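Local coordinates for methionine gamma-lyase (Trichomonas vaginalis, PDB 1E5E), which belongs to the Cys/Met metabolism family of pyridoxal-phosphate-dependent enzymes and assembles from four chains, at residues P156-C170 / F187-V200. Numbering follows the deposited sequence.
Sequences PANPTLKIIDMERVC and FCSPMITNPVDFGV
The apolar contact between 156-170 and 187-200 centres on F187 and M166, at two separate places; each buries the largest area on its own segment (112 and 90 Å²). The F187 ring lies in a bend formed by P156, N158 and L161: L161 CD2 meets it at the edge, near the ring plane, 3.6 Å from F187 CE2. N158 crosses the ring at about a right angle, its CG 3.4 Å from F187 CZ and its amide plane tilted 38° from the ring. Next to the ring, P156 CD packs 3.6 Å from C188 SG. At the second place M166, bent at its last torsion (chi3 -73°), sets its CE 3.7 Å from F198 CD2, while the same methyl meets T193 CG2 tip to tip and SD rests on P195 CB. C170 SG extends this apolar patch to V200 CG2.

No hydrogen bond joins the segments. One CA-H...O contact crosses between them, E167 CA to F198 O at 3.5 Å with 163° at the hydrogen, where the helix start lies against the 3-10 turn 195-198. The hydrogen bonds lie within one segment or run to other parts of the chain: D165 caps the helix by accepting from R168 N at its OD1, and T193 OG1 bonds to Q304 O.

N158 also lines the ligand pocket. Its OD1 accepts from R373 NH1 and its ND2 bonds to the bound N-(hydroxy{3-hydroxy-2-methyl-5-[(phosphonooxy)methyl]pyridin-4-yl}methyl)norvaline, so F187 packs against a ligand-binding side chain held from both ends of its amide.

Both segments follow neighbouring parallel strands, 148-154 and 180-184, of the seven-stranded mixed sheet in the large domain of fold type I (aspartate aminotransferase-like) PLP enzymes. M166 and V169 of helix 166-174 pack on strand 148-154, whereas P190 and P195 touch helix 62-75 and F198 reaches helix 298-304.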
loop_
_atom_site.group_PDB
_atom_site.type_symbol
_atom_site.label_atom_id
_atom_site.label_comp_id
_atom_site.label_asym_id
_atom_site.label_seq_id
_atom_site.Cartn_x
_atom_site.Cartn_y
_atom_site.Cartn_z
ATOM N N PRO A 156 -23.900 -21.138 10.002
ATOM C CA PRO A 156 -23.559 -22.202 10.949
ATOM C C PRO A 156 -22.667 -21.676 12.054
ATOM O O PRO A 156 -21.881 -20.729 11.799
ATOM C CB PRO A 156 -22.819 -23.234 10.119
ATOM C CG PRO A 156 -23.134 -22.921 8.677
ATOM C CD PRO A 156 -23.370 -21.427 8.661
ATOM N N ALA A 157 -22.754 -22.238 13.261
ATOM C CA ALA A 157 -22.003 -21.729 14.394
ATOM C C ALA A 157 -20.511 -22.055 14.427
ATOM O O ALA A 157 -20.027 -23.098 13.986
ATOM C CB ALA A 157 -22.573 -22.279 15.720
ATOM N N ASN A 158 -19.757 -21.109 14.983
ATOM C CA ASN A 158 -18.301 -21.253 15.094
ATOM C C ASN A 158 -18.023 -21.821 16.468
ATOM O O ASN A 158 -18.337 -21.117 17.429
ATOM C CB ASN A 158 -17.653 -19.873 14.915
ATOM C CG ASN A 158 -16.137 -19.923 14.990
ATOM O OD1 ASN A 158 -15.545 -21.005 15.169
ATOM N ND2 ASN A 158 -15.507 -18.758 14.800
ATOM N N PRO A 159 -17.501 -23.021 16.587
ATOM C CA PRO A 159 -17.023 -23.827 15.491
ATOM C C PRO A 159 -17.757 -25.125 15.199
ATOM O O PRO A 159 -17.317 -25.882 14.322
ATOM C CB PRO A 159 -15.645 -24.187 16.083
ATOM C CG PRO A 159 -15.983 -24.569 17.496
ATOM C CD PRO A 159 -17.142 -23.666 17.894
ATOM N N THR A 160 -18.850 -25.423 15.876
ATOM C CA THR A 160 -19.548 -26.708 15.649
ATOM C C THR A 160 -20.349 -26.838 14.363
ATOM O O THR A 160 -20.659 -27.946 13.899
ATOM C CB THR A 160 -20.451 -26.980 16.857
ATOM O OG1 THR A 160 -21.496 -26.002 16.824
ATOM C CG2 THR A 160 -19.656 -26.765 18.170
ATOM N N LEU A 161 -20.647 -25.738 13.670
ATOM C CA LEU A 161 -21.415 -25.634 12.469
ATOM C C LEU A 161 -22.884 -25.996 12.720
ATOM O O LEU A 161 -23.656 -26.331 11.822
ATOM C CB LEU A 161 -20.848 -26.446 11.295
ATOM C CG LEU A 161 -19.337 -26.249 11.037
ATOM C CD1 LEU A 161 -18.860 -27.054 9.834
ATOM C CD2 LEU A 161 -19.018 -24.757 10.898
ATOM N N LYS A 162 -23.338 -25.738 13.955
ATOM C CA LYS A 162 -24.730 -25.987 14.316
ATOM C C LYS A 162 -25.609 -25.095 13.428
ATOM O O LYS A 162 -25.256 -23.928 13.241
ATOM C CB LYS A 162 -25.038 -25.771 15.778
ATOM C CG LYS A 162 -26.503 -25.702 16.188
ATOM C CD LYS A 162 -26.621 -25.394 17.688
ATOM C CE LYS A 162 -26.168 -23.986 18.052
ATOM N NZ LYS A 162 -26.684 -23.679 19.460
ATOM N N ILE A 163 -26.696 -25.641 12.892
ATOM C CA ILE A 163 -27.550 -24.816 12.058
ATOM C C ILE A 163 -28.678 -24.216 12.868
ATOM O O ILE A 163 -29.227 -24.915 13.701
ATOM C CB ILE A 163 -28.189 -25.658 10.907
ATOM C CG1 ILE A 163 -27.070 -26.354 10.134
ATOM C CG2 ILE A 163 -29.078 -24.815 10.014
ATOM C CD1 ILE A 163 -26.119 -25.437 9.408
ATOM N N ILE A 164 -29.035 -22.963 12.640
ATOM C CA ILE A 164 -30.124 -22.364 13.398
ATOM C C ILE A 164 -31.190 -21.963 12.406
ATOM O O ILE A 164 -30.877 -21.355 11.385
ATOM C CB ILE A 164 -29.678 -21.168 14.231
ATOM C CG1 ILE A 164 -28.698 -21.619 15.337
ATOM C CG2 ILE A 164 -30.895 -20.416 14.818
ATOM C CD1 ILE A 164 -27.872 -20.430 15.776
ATOM N N ASP A 165 -32.431 -22.316 12.689
ATOM C CA ASP A 165 -33.580 -21.903 11.901
ATOM C C ASP A 165 -33.882 -20.435 12.194
ATOM O O ASP A 165 -34.536 -20.063 13.163
ATOM C CB ASP A 165 -34.781 -22.797 12.249
ATOM C CG ASP A 165 -35.996 -22.421 11.439
ATOM O OD1 ASP A 165 -36.131 -21.307 10.906
ATOM O OD2 ASP A 165 -36.891 -23.285 11.361
ATOM N N MET A 166 -33.377 -19.574 11.314
ATOM C CA MET A 166 -33.463 -18.127 11.436
ATOM C C MET A 166 -34.890 -17.594 11.356
ATOM O O MET A 166 -35.232 -16.709 12.149
ATOM C CB MET A 166 -32.628 -17.420 10.342
ATOM C CG MET A 166 -31.134 -17.622 10.542
ATOM S SD MET A 166 -30.071 -16.615 9.492
ATOM C CE MET A 166 -30.303 -17.410 7.919
ATOM N N GLU A 167 -35.665 -18.128 10.419
ATOM C CA GLU A 167 -37.047 -17.646 10.352
ATOM C C GLU A 167 -37.782 -17.857 11.689
ATOM O O GLU A 167 -38.443 -16.943 12.185
ATOM C CB GLU A 167 -37.823 -18.306 9.238
ATOM C CG GLU A 167 -39.169 -17.621 9.047
ATOM C CD GLU A 167 -39.780 -17.992 7.722
ATOM O OE1 GLU A 167 -39.182 -18.756 6.923
ATOM O OE2 GLU A 167 -40.869 -17.461 7.441
ATOM N N ARG A 168 -37.571 -19.030 12.282
ATOM C CA ARG A 168 -38.166 -19.352 13.553
ATOM C C ARG A 168 -37.707 -18.436 14.679
ATOM O O ARG A 168 -38.557 -17.974 15.448
ATOM C CB ARG A 168 -37.886 -20.786 14.042
ATOM C CG ARG A 168 -38.943 -21.109 15.119
ATOM C CD ARG A 168 -38.924 -22.589 15.494
ATOM N NE ARG A 168 -37.667 -22.870 16.203
ATOM C CZ ARG A 168 -36.834 -23.796 15.697
ATOM N NH1 ARG A 168 -37.122 -24.452 14.569
ATOM N NH2 ARG A 168 -35.708 -24.009 16.360
ATOM N N VAL A 169 -36.390 -18.223 14.756
ATOM C CA VAL A 169 -35.849 -17.365 15.785
ATOM C C VAL A 169 -36.431 -15.963 15.596
ATOM O O VAL A 169 -36.783 -15.312 16.582
ATOM C CB VAL A 169 -34.311 -17.365 15.743
ATOM C CG1 VAL A 169 -33.685 -16.241 16.563
ATOM C CG2 VAL A 169 -33.736 -18.719 16.187
ATOM N N CYS A 170 -36.494 -15.472 14.363
ATOM C CA CYS A 170 -37.012 -14.131 14.153
ATOM C C CYS A 170 -38.478 -14.006 14.551
ATOM O O CYS A 170 -38.855 -13.022 15.189
ATOM C CB CYS A 170 -36.786 -13.670 12.704
ATOM S SG CYS A 170 -35.025 -13.400 12.386
ATOM N N PHE A 187 -19.429 -17.048 8.296
ATOM C CA PHE A 187 -19.208 -18.390 7.738
ATOM C C PHE A 187 -19.910 -18.562 6.424
ATOM O O PHE A 187 -19.345 -19.265 5.585
ATOM C CB PHE A 187 -19.645 -19.506 8.692
ATOM C CG PHE A 187 -18.607 -19.841 9.725
ATOM C CD1 PHE A 187 -17.626 -18.927 10.091
ATOM C CD2 PHE A 187 -18.663 -21.052 10.391
ATOM C CE1 PHE A 187 -16.669 -19.241 11.037
ATOM C CE2 PHE A 187 -17.702 -21.390 11.333
ATOM C CZ PHE A 187 -16.699 -20.492 11.652
ATOM N N CYS A 188 -21.035 -17.888 6.180
ATOM C CA CYS A 188 -21.658 -18.072 4.873
ATOM C C CYS A 188 -21.192 -17.116 3.788
ATOM O O CYS A 188 -21.007 -17.526 2.617
ATOM C CB CYS A 188 -23.160 -17.869 5.028
ATOM S SG CYS A 188 -24.079 -19.145 5.908
ATOM N N SER A 189 -21.105 -15.839 4.112
ATOM C CA SER A 189 -20.787 -14.741 3.201
ATOM C C SER A 189 -22.118 -14.427 2.519
ATOM O O SER A 189 -22.971 -15.300 2.456
ATOM C CB SER A 189 -19.678 -14.992 2.167
ATOM O OG SER A 189 -20.245 -15.534 0.971
ATOM N N PRO A 190 -22.245 -13.273 1.870
ATOM C CA PRO A 190 -23.435 -12.864 1.178
ATOM C C PRO A 190 -23.679 -13.728 -0.048
ATOM O O PRO A 190 -24.789 -13.686 -0.600
ATOM C CB PRO A 190 -23.201 -11.401 0.741
ATOM C CG PRO A 190 -22.055 -10.917 1.568
ATOM C CD PRO A 190 -21.257 -12.153 1.955
ATOM N N MET A 191 -22.717 -14.567 -0.450
ATOM C CA MET A 191 -22.942 -15.402 -1.609
ATOM C C MET A 191 -23.777 -16.606 -1.197
ATOM O O MET A 191 -24.321 -17.213 -2.099
ATOM C CB MET A 191 -21.664 -15.991 -2.179
ATOM C CG MET A 191 -20.746 -15.105 -2.961
ATOM S SD MET A 191 -21.597 -14.193 -4.279
ATOM C CE MET A 191 -21.737 -12.654 -3.394
ATOM N N ILE A 192 -23.798 -16.957 0.078
ATOM C CA ILE A 192 -24.449 -18.220 0.435
ATOM C C ILE A 192 -25.783 -17.894 1.104
ATOM O O ILE A 192 -26.779 -18.555 0.872
ATOM C CB ILE A 192 -23.520 -19.070 1.321
ATOM C CG1 ILE A 192 -22.416 -19.714 0.445
ATOM C CG2 ILE A 192 -24.294 -20.126 2.098
ATOM C CD1 ILE A 192 -21.418 -20.575 1.183
ATOM N N THR A 193 -25.761 -16.890 1.955
ATOM C CA THR A 193 -26.961 -16.498 2.673
ATOM C C THR A 193 -27.159 -15.002 2.775
ATOM O O THR A 193 -26.217 -14.264 3.047
ATOM C CB THR A 193 -26.886 -17.040 4.131
ATOM O OG1 THR A 193 -26.899 -18.490 4.113
ATOM C CG2 THR A 193 -28.141 -16.645 4.902
ATOM N N ASN A 194 -28.386 -14.561 2.672
ATOM C CA ASN A 194 -28.781 -13.176 2.961
ATOM C C ASN A 194 -29.761 -13.289 4.126
ATOM O O ASN A 194 -30.981 -13.454 3.966
ATOM C CB ASN A 194 -29.469 -12.520 1.763
ATOM C CG ASN A 194 -28.513 -12.262 0.614
ATOM O OD1 ASN A 194 -28.918 -12.154 -0.555
ATOM N ND2 ASN A 194 -27.203 -12.157 0.854
ATOM N N PRO A 195 -29.294 -13.232 5.368
ATOM C CA PRO A 195 -30.139 -13.439 6.520
ATOM C C PRO A 195 -31.351 -12.534 6.597
ATOM O O PRO A 195 -32.373 -13.032 7.129
ATOM C CB PRO A 195 -29.224 -13.313 7.731
ATOM C CG PRO A 195 -27.834 -13.530 7.154
ATOM C CD PRO A 195 -27.859 -13.063 5.739
ATOM N N VAL A 196 -31.383 -11.335 6.035
ATOM C CA VAL A 196 -32.552 -10.478 6.050
ATOM C C VAL A 196 -33.731 -11.146 5.340
ATOM O O VAL A 196 -34.852 -10.784 5.670
ATOM C CB VAL A 196 -32.369 -9.079 5.427
ATOM C CG1 VAL A 196 -31.240 -8.334 6.158
ATOM C CG2 VAL A 196 -32.069 -9.177 3.927
ATOM N N ASP A 197 -33.516 -12.089 4.415
ATOM C CA ASP A 197 -34.558 -12.814 3.750
ATOM C C ASP A 197 -35.455 -13.537 4.777
ATOM O O ASP A 197 -36.584 -13.915 4.469
ATOM C CB ASP A 197 -34.040 -13.906 2.809
ATOM C CG ASP A 197 -33.374 -13.385 1.547
ATOM O OD1 ASP A 197 -33.584 -12.206 1.205
ATOM O OD2 ASP A 197 -32.625 -14.164 0.922
ATOM N N PHE A 198 -34.903 -13.911 5.927
ATOM C CA PHE A 198 -35.560 -14.647 6.980
ATOM C C PHE A 198 -36.116 -13.796 8.112
ATOM O O PHE A 198 -36.687 -14.376 9.063
ATOM C CB PHE A 198 -34.591 -15.731 7.535
ATOM C CG PHE A 198 -34.213 -16.606 6.349
ATOM C CD1 PHE A 198 -34.992 -17.651 5.912
ATOM C CD2 PHE A 198 -33.048 -16.320 5.665
ATOM C CE1 PHE A 198 -34.609 -18.403 4.809
ATOM C CE2 PHE A 198 -32.658 -17.060 4.572
ATOM C CZ PHE A 198 -33.435 -18.111 4.132
ATOM N N GLY A 199 -35.988 -12.475 8.030
ATOM C CA GLY A 199 -36.516 -11.545 9.004
ATOM C C GLY A 199 -35.414 -10.934 9.875
ATOM O O GLY A 199 -35.706 -10.198 10.825
ATOM N N VAL A 200 -34.146 -11.291 9.664
ATOM C CA VAL A 200 -33.050 -10.767 10.505
ATOM C C VAL A 200 -32.954 -9.259 10.371
ATOM O O VAL A 200 -33.181 -8.772 9.266
ATOM C CB VAL A 200 -31.721 -11.479 10.197
ATOM C CG1 VAL A 200 -30.490 -10.790 10.780
ATOM C CG2 VAL A 200 -31.783 -12.911 10.729
#